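Local coordinates for penicillin-binding protein 1A (Mycobacterium tuberculosis, PDB 5CXW) that builds and cross-links cell-wall peptidoglycan, here represented by its penicillin-sensitive transpeptidase domain carrying bound penicillin V, at residues Leu108-Gly113 / Leu160-Gly165; Ala219-Ser224 / Ala261-Val266; His231-Val236 / Val243-Ser248; Val319-Val324 / Gly342-Ile347. All blocks are in the same frame, centred on the assembly; numbering follows the deposited sequence. Where two conformers were deposited one is given.

Interaction 1: residues Leu108-Gly113 / Leu160-Gly165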
loop_
_atom_site.group_PDB
_atom_site.type_symbol
_atom_site.label_atom_id
_atom_site.label_comp_id
_atom_site.label_asym_id
_atom_site.label_seq_id
_atom_site.Cartn_x
_atom_site.Cartn_y
_atom_site.Cartn_z
ATOM N N LEU A 108 14.240 6.529 -10.108
ATOM C CA LEU A 108 14.731 5.535 -11.033
ATOM C C LEU A 108 14.306 5.893 -12.460
ATOM O O LEU A 108 15.074 5.707 -13.398
ATOM C CB LEU A 108 14.220 4.150 -10.648
ATOM C CG LEU A 108 14.861 3.574 -9.391
ATOM C CD1 LEU A 108 13.961 2.508 -8.790
ATOM C CD2 LEU A 108 16.154 2.944 -9.717
ATOM N N GLU A 109 13.105 6.444 -12.614
ATOM C CA GLU A 109 12.603 6.840 -13.932
ATOM C C GLU A 109 13.464 7.990 -14.554
ATOM O O GLU A 109 13.433 8.229 -15.792
ATOM C CB GLU A 109 11.146 7.196 -13.811
ATOM C CG GLU A 109 10.267 5.965 -13.698
ATOM C CD GLU A 109 8.798 6.259 -13.619
ATOM O OE1 GLU A 109 8.453 7.419 -13.396
ATOM O OE2 GLU A 109 7.995 5.310 -13.776
ATOM N N GLN A 110 14.171 8.741 -13.718
ATOM C CA GLN A 110 15.028 9.837 -14.131
ATOM C C GLN A 110 16.472 9.454 -14.214
ATOM O O GLN A 110 17.336 10.295 -14.359
ATOM C CB GLN A 110 14.851 11.016 -13.206
ATOM C CG GLN A 110 13.497 11.631 -13.330
ATOM C CD GLN A 110 13.305 12.899 -12.504
ATOM O OE1 GLN A 110 14.252 13.664 -12.168
ATOM N NE2 GLN A 110 12.032 13.173 -12.236
ATOM N N GLY A 111 16.770 8.180 -14.019
ATOM C CA GLY A 111 18.127 7.687 -14.132
ATOM C C GLY A 111 18.951 7.949 -12.903
ATOM O O GLY A 111 20.171 8.107 -12.972
ATOM N N ILE A 112 18.284 7.966 -11.746
ATOM C CA ILE A 112 18.910 8.040 -10.443
ATOM C C ILE A 112 18.706 6.640 -9.835
ATOM O O ILE A 112 17.564 6.282 -9.440
ATOM C CB ILE A 112 18.319 9.162 -9.515
ATOM C CG1 ILE A 112 18.444 10.527 -10.198
ATOM C CG2 ILE A 112 19.007 9.185 -8.149
ATOM C CD1 ILE A 112 17.604 11.614 -9.572
ATOM N N GLY A 113 19.785 5.882 -9.727
ATOM C CA GLY A 113 19.642 4.489 -9.388
ATOM C C GLY A 113 19.859 4.159 -7.928
ATOM O O GLY A 113 20.139 5.062 -7.102
ATOM N N LEU A 160 13.868 16.355 -3.534
ATOM C CA LEU A 160 14.296 17.656 -4.015
ATOM C C LEU A 160 15.230 17.587 -5.233
ATOM O O LEU A 160 15.263 18.532 -6.060
ATOM C CB LEU A 160 14.882 18.477 -2.896
ATOM C CG LEU A 160 13.907 18.839 -1.799
ATOM C CD1 LEU A 160 14.717 19.465 -0.674
ATOM C CD2 LEU A 160 12.753 19.704 -2.218
ATOM N N LYS A 161 15.939 16.490 -5.380
ATOM C CA LYS A 161 16.839 16.273 -6.522
ATOM C C LYS A 161 16.050 15.975 -7.793
ATOM O O LYS A 161 16.545 16.204 -8.914
ATOM C CB LYS A 161 17.701 15.071 -6.205
ATOM C CG LYS A 161 18.641 14.561 -7.292
ATOM C CD LYS A 161 19.764 15.491 -7.564
ATOM C CE LYS A 161 20.753 14.713 -8.446
ATOM N NZ LYS A 161 21.806 15.644 -8.875
ATOM N N LEU A 162 14.856 15.407 -7.662
ATOM C CA LEU A 162 14.074 15.101 -8.845
ATOM C C LEU A 162 13.672 16.322 -9.666
ATOM O O LEU A 162 13.284 17.357 -9.106
ATOM C CB LEU A 162 12.755 14.455 -8.447
ATOM C CG LEU A 162 12.781 13.132 -7.634
ATOM C CD1 LEU A 162 11.389 12.755 -7.240
ATOM C CD2 LEU A 162 13.438 12.067 -8.403
ATOM N N ASN A 163 13.717 16.182 -10.976
ATOM C CA ASN A 163 13.031 17.104 -11.860
ATOM C C ASN A 163 11.562 17.011 -11.542
ATOM O O ASN A 163 10.998 15.909 -11.538
ATOM C CB ASN A 163 13.295 16.717 -13.299
ATOM C CG ASN A 163 14.741 16.879 -13.675
ATOM O OD1 ASN A 163 15.417 17.810 -13.212
ATOM N ND2 ASN A 163 15.195 16.062 -14.607
ATOM N N GLY A 164 10.978 18.145 -11.156
ATOM C CA GLY A 164 9.558 18.190 -10.729
ATOM C C GLY A 164 9.348 18.084 -9.252
ATOM O O GLY A 164 8.246 18.312 -8.749
ATOM N N GLY A 165 10.372 17.681 -8.491
ATOM C CA GLY A 165 10.264 17.672 -7.030
ATOM C C GLY A 165 9.031 16.890 -6.560
ATOM O O GLY A 165 8.816 15.756 -6.957
#

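Interaction 2: residues Ala219-Ser224 / Ala261-Val266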
loop_
_atom_site.group_PDB
_atom_site.type_symbol
_atom_site.label_atom_id
_atom_site.label_comp_id
_atom_site.label_asym_id
_atom_site.label_seq_id
_atom_site.Cartn_x
_atom_site.Cartn_y
_atom_site.Cartn_z
ATOM N N ALA A 219 0.853 -3.634 -6.155
ATOM C CA ALA A 219 0.595 -4.717 -7.145
ATOM C C ALA A 219 1.252 -4.387 -8.491
ATOM O O ALA A 219 1.826 -5.249 -9.146
ATOM C CB ALA A 219 -0.884 -5.011 -7.246
ATOM N N THR A 220 1.227 -3.118 -8.894
ATOM C CA THR A 220 1.841 -2.717 -10.135
ATOM C C THR A 220 3.349 -2.976 -10.084
ATOM O O THR A 220 3.960 -3.441 -11.074
ATOM C CB THR A 220 1.516 -1.230 -10.414
ATOM O OG1 THR A 220 0.100 -1.087 -10.568
ATOM C CG2 THR A 220 2.208 -0.692 -11.644
ATOM N N LEU A 221 3.950 -2.667 -8.933
ATOM C CA LEU A 221 5.357 -2.992 -8.724
ATOM C C LEU A 221 5.613 -4.506 -8.813
ATOM O O LEU A 221 6.565 -4.941 -9.494
ATOM C CB LEU A 221 5.876 -2.404 -7.422
ATOM C CG LEU A 221 5.886 -0.886 -7.311
ATOM C CD1 LEU A 221 6.188 -0.498 -5.874
ATOM C CD2 LEU A 221 6.897 -0.300 -8.272
ATOM N N ALA A 222 4.745 -5.267 -8.157
ATOM C CA ALA A 222 4.845 -6.747 -8.100
ATOM C C ALA A 222 4.746 -7.357 -9.493
ATOM O O ALA A 222 5.353 -8.399 -9.784
ATOM C CB ALA A 222 3.768 -7.313 -7.195
ATOM N N ALA A 223 3.998 -6.662 -10.353
ATOM C CA ALA A 223 3.809 -7.105 -11.784
ATOM C C ALA A 223 4.833 -6.488 -12.749
ATOM O O ALA A 223 4.573 -6.398 -13.966
ATOM C CB ALA A 223 2.403 -6.802 -12.210
ATOM N N SER A 224 5.979 -6.024 -12.216
ATOM C CA SER A 224 7.050 -5.481 -13.065
ATOM C C SER A 224 6.562 -4.269 -13.841
ATOM O O SER A 224 6.953 -4.079 -14.975
ATOM C CB SER A 224 7.655 -6.556 -13.969
ATOM O OG SER A 224 8.455 -7.454 -13.175
ATOM N N ALA A 261 12.281 -2.399 -15.719
ATOM C CA ALA A 261 13.597 -2.281 -15.083
ATOM C C ALA A 261 13.496 -1.431 -13.806
ATOM O O ALA A 261 14.143 -1.753 -12.782
ATOM C CB ALA A 261 14.649 -1.751 -16.020
ATOM N N VAL A 262 12.672 -0.391 -13.857
ATOM C CA VAL A 262 12.439 0.439 -12.700
ATOM C C VAL A 262 11.734 -0.349 -11.619
ATOM O O VAL A 262 12.182 -0.358 -10.428
ATOM C CB VAL A 262 11.643 1.715 -13.086
ATOM C CG1 VAL A 262 11.146 2.424 -11.841
ATOM C CG2 VAL A 262 12.495 2.615 -13.903
ATOM N N ALA A 263 10.626 -0.964 -11.954
ATOM C CA ALA A 263 9.846 -1.666 -10.946
ATOM C C ALA A 263 10.693 -2.768 -10.266
ATOM O O ALA A 263 10.627 -2.951 -9.047
ATOM C CB ALA A 263 8.651 -2.296 -11.580
ATOM N N ASP A 264 11.467 -3.505 -11.044
ATOM C CA ASP A 264 12.265 -4.634 -10.519
ATOM C C ASP A 264 13.408 -4.139 -9.592
ATOM O O ASP A 264 13.808 -4.843 -8.648
ATOM C CB ASP A 264 12.763 -5.514 -11.661
ATOM C CG ASP A 264 11.588 -6.243 -12.412
ATOM O OD1 ASP A 264 10.418 -6.284 -11.886
ATOM O OD2 ASP A 264 11.880 -6.797 -13.482
ATOM N N ASN A 265 13.935 -2.941 -9.857
ATOM C CA ASN A 265 14.887 -2.306 -8.947
ATOM C C ASN A 265 14.220 -1.851 -7.634
ATOM O O ASN A 265 14.824 -1.976 -6.529
ATOM C CB ASN A 265 15.654 -1.145 -9.586
ATOM C CG ASN A 265 16.881 -1.618 -10.318
ATOM O OD1 ASN A 265 17.924 -1.821 -9.713
ATOM N ND2 ASN A 265 16.791 -1.775 -11.610
ATOM N N VAL A 266 12.996 -1.309 -7.733
ATOM C CA VAL A 266 12.258 -0.955 -6.523
ATOM C C VAL A 266 12.038 -2.249 -5.650
ATOM O O VAL A 266 12.313 -2.271 -4.447
ATOM C CB VAL A 266 10.923 -0.277 -6.815
ATOM C CG1 VAL A 266 10.093 -0.143 -5.537
ATOM C CG2 VAL A 266 11.143 1.079 -7.529
HETATM O O HOH W 1 9.061 -6.355 -9.559
#

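Interaction 3: residues His231-Val236 / Val243-Ser248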
loop_
_atom_site.group_PDB
_atom_site.type_symbol
_atom_site.label_atom_id
_atom_site.label_comp_id
_atom_site.label_asym_id
_atom_site.label_seq_id
_atom_site.Cartn_x
_atom_site.Cartn_y
_atom_site.Cartn_z
ATOM N N HIS A 231 -10.547 -4.644 -9.000
ATOM C CA HIS A 231 -11.973 -4.984 -9.189
ATOM C C HIS A 231 -12.334 -6.161 -8.349
ATOM O O HIS A 231 -11.484 -7.006 -8.002
ATOM C CB HIS A 231 -12.224 -5.259 -10.670
ATOM C CG HIS A 231 -11.474 -6.410 -11.184
ATOM N ND1 HIS A 231 -10.139 -6.328 -11.513
ATOM C CD2 HIS A 231 -11.828 -7.709 -11.368
ATOM C CE1 HIS A 231 -9.721 -7.512 -11.916
ATOM N NE2 HIS A 231 -10.727 -8.361 -11.859
ATOM N N PHE A 232 -13.628 -6.214 -8.037
ATOM C CA PHE A 232 -14.225 -7.176 -7.138
ATOM C C PHE A 232 -15.110 -8.217 -7.874
ATOM O O PHE A 232 -15.432 -9.235 -7.302
ATOM C CB PHE A 232 -15.146 -6.454 -6.123
ATOM C CG PHE A 232 -14.452 -5.579 -5.133
ATOM C CD1 PHE A 232 -14.061 -4.278 -5.496
ATOM C CD2 PHE A 232 -14.152 -6.036 -3.840
ATOM C CE1 PHE A 232 -13.374 -3.452 -4.588
ATOM C CE2 PHE A 232 -13.488 -5.198 -2.946
ATOM C CZ PHE A 232 -13.117 -3.918 -3.321
ATOM N N VAL A 233 -15.493 -7.923 -9.103
ATOM C CA VAL A 233 -16.433 -8.762 -9.860
ATOM C C VAL A 233 -15.649 -9.538 -10.913
ATOM O O VAL A 233 -14.972 -8.966 -11.783
ATOM C CB VAL A 233 -17.514 -7.942 -10.522
ATOM C CG1 VAL A 233 -18.340 -8.857 -11.436
ATOM C CG2 VAL A 233 -18.420 -7.229 -9.488
ATOM N N GLN A 234 -15.754 -10.866 -10.809
ATOM C CA GLN A 234 -15.153 -11.831 -11.717
ATOM C C GLN A 234 -16.103 -12.223 -12.844
ATOM O O GLN A 234 -15.688 -12.351 -13.996
ATOM C CB GLN A 234 -14.731 -13.079 -10.942
ATOM C CG GLN A 234 -14.087 -14.196 -11.756
ATOM C CD GLN A 234 -12.809 -13.718 -12.432
ATOM O OE1 GLN A 234 -12.028 -12.906 -11.875
ATOM N NE2 GLN A 234 -12.584 -14.189 -13.630
ATOM N N LYS A 235 -17.373 -12.419 -12.526
ATOM C CA LYS A 235 -18.308 -12.932 -13.556
ATOM C C LYS A 235 -19.711 -12.568 -13.143
ATOM O O LYS A 235 -20.018 -12.435 -11.944
ATOM C CB LYS A 235 -18.135 -14.435 -13.715
ATOM C CG LYS A 235 -18.950 -15.034 -14.860
ATOM C CD LYS A 235 -18.557 -16.493 -15.083
ATOM C CE LYS A 235 -19.300 -17.159 -16.213
ATOM N NZ LYS A 235 -19.088 -18.630 -16.171
ATOM N N VAL A 236 -20.572 -12.321 -14.140
ATOM C CA VAL A 236 -21.985 -12.032 -13.856
ATOM C C VAL A 236 -22.819 -12.817 -14.862
ATOM O O VAL A 236 -22.540 -12.748 -16.055
ATOM C CB VAL A 236 -22.295 -10.535 -14.051
ATOM C CG1 VAL A 236 -23.754 -10.243 -13.697
ATOM C CG2 VAL A 236 -21.392 -9.681 -13.155
ATOM N N VAL A 243 -24.678 -15.352 -19.665
ATOM C CA VAL A 243 -23.489 -14.649 -19.249
ATOM C C VAL A 243 -23.535 -13.194 -19.690
ATOM O O VAL A 243 -23.743 -12.907 -20.869
ATOM C CB VAL A 243 -22.175 -15.294 -19.748
ATOM C CG1 VAL A 243 -20.993 -14.522 -19.173
ATOM C CG2 VAL A 243 -22.124 -16.772 -19.294
ATOM N N LEU A 244 -23.329 -12.289 -18.745
ATOM C CA LEU A 244 -23.364 -10.850 -18.994
ATOM C C LEU A 244 -21.993 -10.180 -18.887
ATOM O O LEU A 244 -21.810 -9.070 -19.397
ATOM C CB LEU A 244 -24.267 -10.183 -17.988
ATOM C CG LEU A 244 -25.704 -10.654 -17.964
ATOM C CD1 LEU A 244 -26.437 -9.826 -16.933
ATOM C CD2 LEU A 244 -26.299 -10.461 -19.327
ATOM N N PHE A 245 -21.088 -10.790 -18.127
ATOM C CA PHE A 245 -19.747 -10.236 -17.930
ATOM C C PHE A 245 -18.854 -11.368 -17.455
ATOM O O PHE A 245 -19.264 -12.175 -16.606
ATOM C CB PHE A 245 -19.750 -9.121 -16.901
ATOM C CG PHE A 245 -18.350 -8.669 -16.497
ATOM C CD1 PHE A 245 -17.603 -7.834 -17.344
ATOM C CD2 PHE A 245 -17.752 -9.136 -15.294
ATOM C CE1 PHE A 245 -16.301 -7.453 -16.979
ATOM C CE2 PHE A 245 -16.460 -8.741 -14.923
ATOM C CZ PHE A 245 -15.743 -7.894 -15.774
ATOM N N ASP A 246 -17.645 -11.430 -17.986
ATOM C CA ASP A 246 -16.667 -12.405 -17.493
ATOM C C ASP A 246 -15.302 -11.774 -17.596
ATOM O O ASP A 246 -14.848 -11.516 -18.705
ATOM C CB ASP A 246 -16.713 -13.685 -18.344
ATOM C CG ASP A 246 -15.928 -14.841 -17.720
ATOM O OD1 ASP A 246 -14.972 -14.612 -16.955
ATOM O OD2 ASP A 246 -16.308 -15.984 -17.963
ATOM N N ALA A 247 -14.650 -11.517 -16.462
ATOM C CA ALA A 247 -13.286 -10.966 -16.478
ATOM C C ALA A 247 -12.256 -11.890 -17.119
ATOM O O ALA A 247 -11.218 -11.429 -17.504
ATOM C CB ALA A 247 -12.825 -10.566 -15.083
ATOM N N SER A 248 -12.526 -13.186 -17.251
ATOM C CA SER A 248 -11.543 -14.094 -17.831
ATOM C C SER A 248 -11.536 -14.100 -19.365
ATOM O O SER A 248 -10.812 -14.908 -19.936
ATOM C CB SER A 248 -11.782 -15.526 -17.342
ATOM O OG SER A 248 -12.831 -16.144 -18.081
HETATM O O HOH W 2 -14.395 -16.015 -14.680
#

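Interaction 4: residues Val319-Val324 / Gly342-Ile347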
loop_
_atom_site.group_PDB
_atom_site.type_symbol
_atom_site.label_atom_id
_atom_site.label_comp_id
_atom_site.label_asym_id
_atom_site.label_seq_id
_atom_site.Cartn_x
_atom_site.Cartn_y
_atom_site.Cartn_z
ATOM N N VAL A 319 -1.809 -3.118 4.752
ATOM C CA VAL A 319 -2.429 -3.119 6.071
ATOM C C VAL A 319 -2.183 -1.777 6.722
ATOM O O VAL A 319 -1.054 -1.300 6.815
ATOM C CB VAL A 319 -1.814 -4.161 6.999
ATOM C CG1 VAL A 319 -2.482 -4.142 8.370
ATOM C CG2 VAL A 319 -1.884 -5.593 6.362
ATOM N N TRP A 320 -3.283 -1.255 7.268
ATOM C CA TRP A 320 -3.313 -0.051 8.107
ATOM C C TRP A 320 -3.894 -0.426 9.467
ATOM O O TRP A 320 -4.812 -1.224 9.556
ATOM C CB TRP A 320 -4.165 1.016 7.441
ATOM C CG TRP A 320 -4.554 2.180 8.345
ATOM C CD1 TRP A 320 -3.833 3.339 8.542
ATOM C CD2 TRP A 320 -5.743 2.319 9.130
ATOM N NE1 TRP A 320 -4.516 4.179 9.391
ATOM C CE2 TRP A 320 -5.676 3.566 9.788
ATOM C CE3 TRP A 320 -6.868 1.516 9.343
ATOM C CZ2 TRP A 320 -6.721 4.046 10.595
ATOM C CZ3 TRP A 320 -7.871 1.972 10.159
ATOM C CH2 TRP A 320 -7.795 3.248 10.782
ATOM N N VAL A 321 -3.289 0.135 10.510
ATOM C CA VAL A 321 -3.857 0.144 11.839
ATOM C C VAL A 321 -3.928 1.587 12.315
ATOM O O VAL A 321 -2.991 2.382 12.145
ATOM C CB VAL A 321 -3.032 -0.730 12.808
ATOM C CG1 VAL A 321 -3.618 -0.653 14.223
ATOM C CG2 VAL A 321 -2.963 -2.174 12.335
ATOM N N GLY A 322 -5.032 1.950 12.968
ATOM C CA GLY A 322 -5.195 3.294 13.552
ATOM C C GLY A 322 -6.343 3.265 14.535
ATOM O O GLY A 322 -6.700 2.182 15.041
ATOM N N THR A 323 -6.932 4.417 14.788
ATOM C CA THR A 323 -8.085 4.472 15.665
ATOM C C THR A 323 -9.297 5.008 14.964
ATOM O O THR A 323 -9.199 5.692 13.931
ATOM C CB THR A 323 -7.842 5.300 16.948
ATOM O OG1 THR A 323 -7.828 6.717 16.679
ATOM C CG2 THR A 323 -6.539 4.873 17.634
ATOM N N VAL A 324 -10.474 4.741 15.549
ATOM C CA VAL A 324 -11.697 5.030 14.823
ATOM C C VAL A 324 -11.907 6.528 14.502
ATOM O O VAL A 324 -12.399 6.848 13.438
ATOM C CB VAL A 324 -12.929 4.469 15.554
ATOM C CG1 VAL A 324 -13.007 4.989 16.975
ATOM C CG2 VAL A 324 -14.179 4.746 14.755
ATOM N N GLY A 342 5.136 -3.176 13.945
ATOM C CA GLY A 342 4.395 -3.843 14.980
ATOM C C GLY A 342 3.145 -4.503 14.455
ATOM O O GLY A 342 3.190 -5.291 13.495
ATOM N N LEU A 343 2.002 -4.181 15.045
ATOM C CA LEU A 343 0.733 -4.848 14.628
ATOM C C LEU A 343 0.438 -4.885 13.132
ATOM O O LEU A 343 -0.008 -5.905 12.667
ATOM C CB LEU A 343 -0.509 -4.318 15.364
ATOM C CG LEU A 343 -0.505 -4.321 16.875
ATOM C CD1 LEU A 343 -1.844 -3.814 17.394
ATOM C CD2 LEU A 343 -0.156 -5.704 17.435
ATOM N N PRO A 344 0.734 -3.788 12.363
ATOM C CA PRO A 344 0.404 -3.904 10.930
ATOM C C PRO A 344 1.248 -4.972 10.215
ATOM O O PRO A 344 0.719 -5.714 9.388
ATOM C CB PRO A 344 0.725 -2.512 10.370
ATOM C CG PRO A 344 0.672 -1.602 11.573
ATOM C CD PRO A 344 1.185 -2.456 12.711
ATOM N N SER A 345 2.509 -5.119 10.607
ATOM C CA SER A 345 3.384 -6.165 10.053
ATOM C C SER A 345 2.981 -7.544 10.534
ATOM O O SER A 345 3.021 -8.500 9.768
ATOM C CB SER A 345 4.849 -5.848 10.358
ATOM O OG SER A 345 5.304 -4.733 9.659
ATOM N N ASP A 346 2.506 -7.671 11.792
ATOM C CA ASP A 346 1.969 -8.935 12.279
ATOM C C ASP A 346 0.780 -9.377 11.418
ATOM O O ASP A 346 0.710 -10.553 10.959
ATOM C CB ASP A 346 1.496 -8.814 13.746
ATOM C CG ASP A 346 2.606 -8.555 14.732
ATOM O OD1 ASP A 346 3.748 -9.048 14.575
ATOM O OD2 ASP A 346 2.311 -7.874 15.738
ATOM N N ILE A 347 -0.144 -8.441 11.133
ATOM C CA ILE A 347 -1.315 -8.738 10.350
ATOM C C ILE A 347 -0.936 -9.057 8.894
ATOM O O ILE A 347 -1.468 -9.989 8.297
ATOM C CB ILE A 347 -2.338 -7.569 10.445
ATOM C CG1 ILE A 347 -2.873 -7.410 11.876
ATOM C CG2 ILE A 347 -3.439 -7.706 9.399
ATOM C CD1 ILE A 347 -3.603 -6.077 12.163
#

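Interaction 1: residues Leu108-Gly113 / Leu160-Gly165
The carboxamide of Gln110 lies along the backbone of Asn163 and grips it with two hydrogen bonds, one to its N-H and one to its carbonyl oxygen. Its OE1 takes the N-H of Asn163 at 2.8 Å, in the carbonyl plane and on a lone pair. Its NE2 gives a hydrogen to Asn163 O at 3.0 Å, again in the plane of the accepting carbonyl, although the acceptor sits 18° out of the glutamine's own amide plane. Two bonds to one backbone residue fix the rotation of the amide. The reach comes from an extended chain: CG stands opposite the carbonyl carbon (chi1 -68°) and the chain runs straight on beyond it. Asn163 CB comes within 3.4 Å of Gln110 OE1. Both segments are helix ends within the transpeptidase domain. Helix 100-109 closes with a Schellman motif at Gly111, of positive phi, and helix 152-161 gives way to a type II turn from Leu162 to Gly165. Beside the polar grip, Ile112 CD1 meets the Lys161 CG methylene at 3.9 Å, the two chains crossing at a slant. Leu162 is buried, its CD2 4.4 Å from Ile112 CD1 and 4.2 Å from Gln110 CD, and it also packs on Ala106 and Ala107 of helix 100-109 and on Ala168 and Val169 of helix 165-176.

Interaction 2: residues Ala219-Ser224 / Ala261-Val266
With chi1 -72° in Ser224 and -66° in Asp264, each polar group stands opposite its own carbonyl carbon, and the two meet. The Ser224 hydroxyl donates to Asp264 OD1 over a short 2.6 Å, on the syn lone pair, the side facing the other carboxylate oxygen. A water adds a second donor to OD1 and also donates to Leu221 O at 2.9 Å, so the carboxylate is tied to the end of helix 211-222 at two points. Asp264 OD2 forms a salt bridge with Lys260, which would be expected to favour the ionised carboxylate. Ser224 has positive phi and ends its helix as the C-prime residue of a Schellman motif, with its own N-H on Leu221 O. That turn brings its backbone over Ala263, whose CB lies 3.7 Å from Ser224 C. The small methyl lets the backbones come close, with the CA atoms of Leu221 and Ala263 5.2 Å apart. Next to it Leu221 CD1 touches Val266 CG1 at 3.9 Å, the two side chains crossing at about a right angle, while Leu221 CD2 lies 4.2 Å from Ala263 CB. Helix 211-222 is thereby joined to helix 260-270. Val105 of helix 100-109 touches both Leu221 and Val266, and Tyr311 of strand 303-312 packs on Leu221.

Interaction 3: residues His231-Val236 / Val243-Ser248
Phe245 and Val236 form the close side of this contact, facing each other as a hydrogen-bonded antiparallel pair. Val236 N donates to Phe245 O at 2.8 Å, and Val236 CB stands 4.1 Å from Phe245 CB. With CG opposite its backbone N (chi1 171°), the Phe245 ring is carried toward Val233: Val233 O approaches the ring edge at CE2, 3.5 Å away, and Val233 CG1 lies 3.9 Å from CD2. Leu18 and Leu15 of helix 2-19 touch Phe245 and Val236 respectively. The other face, with Lys235 and Asp246, is looser. The extended lysine runs past the carboxylate, leaving Lys235 NZ 4.2 Å from Asp246 OD2, beyond a salt bridge. Asp246 OD1 instead accepts from Ser248 N, which makes an Asx turn, and also from Ser248 OG, both from the same face of the carboxylate; a water links it to Gln234 NE2. Near the strand end Ala247 N donates to Gln234 O at 2.8 Å. Val236 O takes two donors, Leu244 N at 2.8 Å and Phe245 N at 3.2 Å, the signature of a classic bulge in a beta hairpin, here at one edge of a three-stranded antiparallel sheet completed by strand 32-35.

Interaction 4: residues Val319-Val324 / Gly342-Ile347
Strand 315-323 of the five-stranded antiparallel sheet of the transpeptidase domain is packed against the first turn of helix 343-356, with Gly342 at the N-cap. The short axes run 7.7 Å apart, their directions at 143°. Nothing polar bridges the two: Val319 and Val321, two residues apart on one face of the strand, meet Pro344 and Ile347, one helical turn apart. Val319 lays CG1 against Ile347 CG2 at 3.8 Å and against Pro344 O at 3.7 Å, so this valine sits on both the backbone and the branches of the helix. In Val321, chi1 177° puts CG1 opposite the backbone N, leaving CG2 opposite the carbonyl carbon, and CG2 does the touching. Val321 CG2 meets the ring carbon CG of Pro344 at 3.8 Å, the side chains at about a right angle, and Ile347 CD1 at 4.0 Å. Ile347 also packs on Ala48 and Tyr52 of helix 39-53 and on Val64 of strand 60-67, while Ala306 of strand 303-312 backs Pro344. The Pro344 side chain is about 8 Å from the bound penicillin V. A last helix packed on the central sheet is characteristic of the fold shared by transpeptidases and serine beta-lactamases.

All four contacts lie in the transpeptidase domain, in the order 1, 2, 3, 4 by first segment, with interaction 3 nested inside the loop that interaction 2 closes. Interactions 1 and 2 have centres about 17 Å apart and touch: Leu108 of helix 100-109 packs on Val262 and Val266 of helix 260-270, so helix 100-109 ties the two contacts together. Interaction 4 lies on the other side of the chain's centre, centre to centre about 25 Å from interaction 2 and 31 Å from interaction 1, and is the one that approaches the bound penicillin V. Interaction 3 is peripheral, in a separate small sheet, its centre about 40 Å from that of interaction 1.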